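Local structure of putative aminooxidase (Propionibacterium acnes, 2BA9) at residues A337-T340 with Q341-R345. The protein isomerises polyunsaturated fatty acids, yielding conjugated linoleic acid, and binds flavin-adenine dinucleotide in a fold related to the flavin-containing amine oxidoreductases. Residues are numbered along the deposited sequence; the frame is centred on the assembly and turned at random.
Sequences ADKT and QEECR
Thr-340 OG1 (chi1 67°) and Glu-343 CG (chi1 76°) both sit between the backbone N and the carbonyl carbon of their own residue, and the glutamate chain is extended beyond CG. From there each side chain reaches the other's backbone amide. OG1 of Thr-340 accepts from the N-H of Glu-343 at 2.9 Å, and OE2 of Glu-343 takes the N-H of Thr-340 on its anti lone pair, also at 2.9 Å; both bonds are fairly straight (the latter 159°). The two side chains cross at about a right angle, CG of Glu-343 lying 3.3 Å from OG1 of Thr-340. A water that donates to OE2 of Glu-343 also donates to Asp-338 O; together with the Thr-340 N-H, this water probably limits rotation of the carboxylate. Lys-339 bends at chi2 and runs obliquely past this carboxylate, its CD 3.7 Å from Glu-343 OE2; NZ and OE1 are linked through a second water rather than directly. A third water joins Thr-340 OG1 to Glu-342 OE1. On the inner side, the buried Cys-344 brings SG to 3.4 Å from Lys-339 CB, while its N-H donates to Thr-340 O at 3.2 Å, beginning the regular helical bonding. Lys-339 is hydrogen-bonded through its backbone to Arg-331, in the loop after strand 325-330, and a salt bridge from Arg-345 to Glu-365 joins the first turn of the helix to strand 359-373. The reciprocal side-chain-to-backbone bonds make a capping box, with Thr-340 as N-cap, where the loop enters helix 341-355.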
loop_
_atom_site.group_PDB
_atom_site.type_symbol
_atom_site.label_atom_id
_atom_site.label_comp_id
_atom_site.label_asym_id
_atom_site.label_seq_id
_atom_site.Cartn_x
_atom_site.Cartn_y
_atom_site.Cartn_z
ATOM N N ALA A 337 6.559 14.544 -16.537
ATOM C CA ALA A 337 5.148 14.499 -16.931
ATOM C C ALA A 337 4.691 13.046 -16.867
ATOM O O ALA A 337 5.507 12.132 -17.053
ATOM C CB ALA A 337 4.976 15.052 -18.298
ATOM N N ASP A 338 3.405 12.827 -16.587
ATOM C CA ASP A 338 2.888 11.460 -16.465
ATOM C C ASP A 338 3.127 10.714 -17.768
ATOM O O ASP A 338 3.025 11.293 -18.855
ATOM C CB ASP A 338 1.376 11.437 -16.192
ATOM C CG ASP A 338 1.005 11.997 -14.833
ATOM O OD1 ASP A 338 1.908 12.193 -13.998
ATOM O OD2 ASP A 338 -0.206 12.237 -14.619
ATOM N N LYS A 339 3.428 9.426 -17.653
ATOM C CA LYS A 339 3.516 8.560 -18.827
ATOM C C LYS A 339 2.101 8.099 -19.180
ATOM O O LYS A 339 1.294 7.909 -18.282
ATOM C CB LYS A 339 4.423 7.365 -18.525
ATOM C CG LYS A 339 5.844 7.720 -18.105
ATOM C CD LYS A 339 6.551 8.615 -19.125
ATOM C CE LYS A 339 8.055 8.596 -18.951
ATOM N NZ LYS A 339 8.750 9.621 -19.807
ATOM N N THR A 340 1.788 7.960 -20.466
ATOM C CA THR A 340 0.440 7.578 -20.902
ATOM C C THR A 340 0.244 6.087 -20.673
ATOM O O THR A 340 1.217 5.346 -20.578
ATOM C CB THR A 340 0.182 7.882 -22.410
ATOM O OG1 THR A 340 0.996 7.039 -23.234
ATOM C CG2 THR A 340 0.465 9.369 -22.764
ATOM N N GLN A 341 -1.005 5.643 -20.577
ATOM C CA GLN A 341 -1.273 4.200 -20.479
ATOM C C GLN A 341 -0.816 3.527 -21.778
ATOM O O GLN A 341 -0.277 2.428 -21.748
ATOM C CB GLN A 341 -2.743 3.893 -20.129
ATOM C CG GLN A 341 -3.748 3.936 -21.268
ATOM C CD GLN A 341 -4.944 2.986 -21.050
ATOM O OE1 GLN A 341 -4.774 1.838 -20.607
ATOM N NE2 GLN A 341 -6.154 3.463 -21.394
ATOM N N GLU A 342 -0.998 4.246 -22.893
ATOM C CA GLU A 342 -0.599 3.819 -24.233
ATOM C C GLU A 342 0.857 3.386 -24.275
ATOM O O GLU A 342 1.176 2.259 -24.677
ATOM C CB GLU A 342 -0.802 4.980 -25.239
ATOM C CG GLU A 342 -0.786 4.585 -26.702
ATOM C CD GLU A 342 -0.700 5.779 -27.693
ATOM O OE1 GLU A 342 -0.680 6.974 -27.283
ATOM O OE2 GLU A 342 -0.654 5.496 -28.917
ATOM N N GLU A 343 1.736 4.297 -23.868
ATOM C CA GLU A 343 3.165 4.115 -24.052
ATOM C C GLU A 343 3.723 3.130 -23.034
ATOM O O GLU A 343 4.689 2.423 -23.300
ATOM C CB GLU A 343 3.884 5.467 -23.952
ATOM C CG GLU A 343 4.028 6.015 -22.531
ATOM C CD GLU A 343 4.777 7.332 -22.498
ATOM O OE1 GLU A 343 5.911 7.384 -23.020
ATOM O OE2 GLU A 343 4.241 8.308 -21.935
ATOM N N CYS A 344 3.105 3.097 -21.862
ATOM C CA CYS A 344 3.475 2.152 -20.829
ATOM C C CYS A 344 3.084 0.715 -21.193
ATOM O O CYS A 344 3.868 -0.208 -20.965
ATOM C CB CYS A 344 2.855 2.567 -19.498
ATOM S SG CYS A 344 3.588 4.103 -18.862
ATOM N N ARG A 345 1.890 0.519 -21.756
ATOM C CA ARG A 345 1.508 -0.809 -22.225
ATOM C C ARG A 345 2.469 -1.294 -23.320
ATOM O O ARG A 345 2.849 -2.465 -23.331
ATOM C CB ARG A 345 0.056 -0.873 -22.716
ATOM C CG ARG A 345 -0.388 -2.308 -23.093
ATOM C CD ARG A 345 -1.825 -2.381 -23.615
ATOM N NE ARG A 345 -2.807 -2.070 -22.584
ATOM C CZ ARG A 345 -4.108 -1.869 -22.800
ATOM N NH1 ARG A 345 -4.622 -1.952 -24.017
ATOM N NH2 ARG A 345 -4.912 -1.581 -21.786
HETATM O O HOH W 1 4.144 11.252 -21.344
HETATM O O HOH W 2 7.759 9.399 -22.633
HETATM O O HOH W 3 1.635 7.853 -25.618
#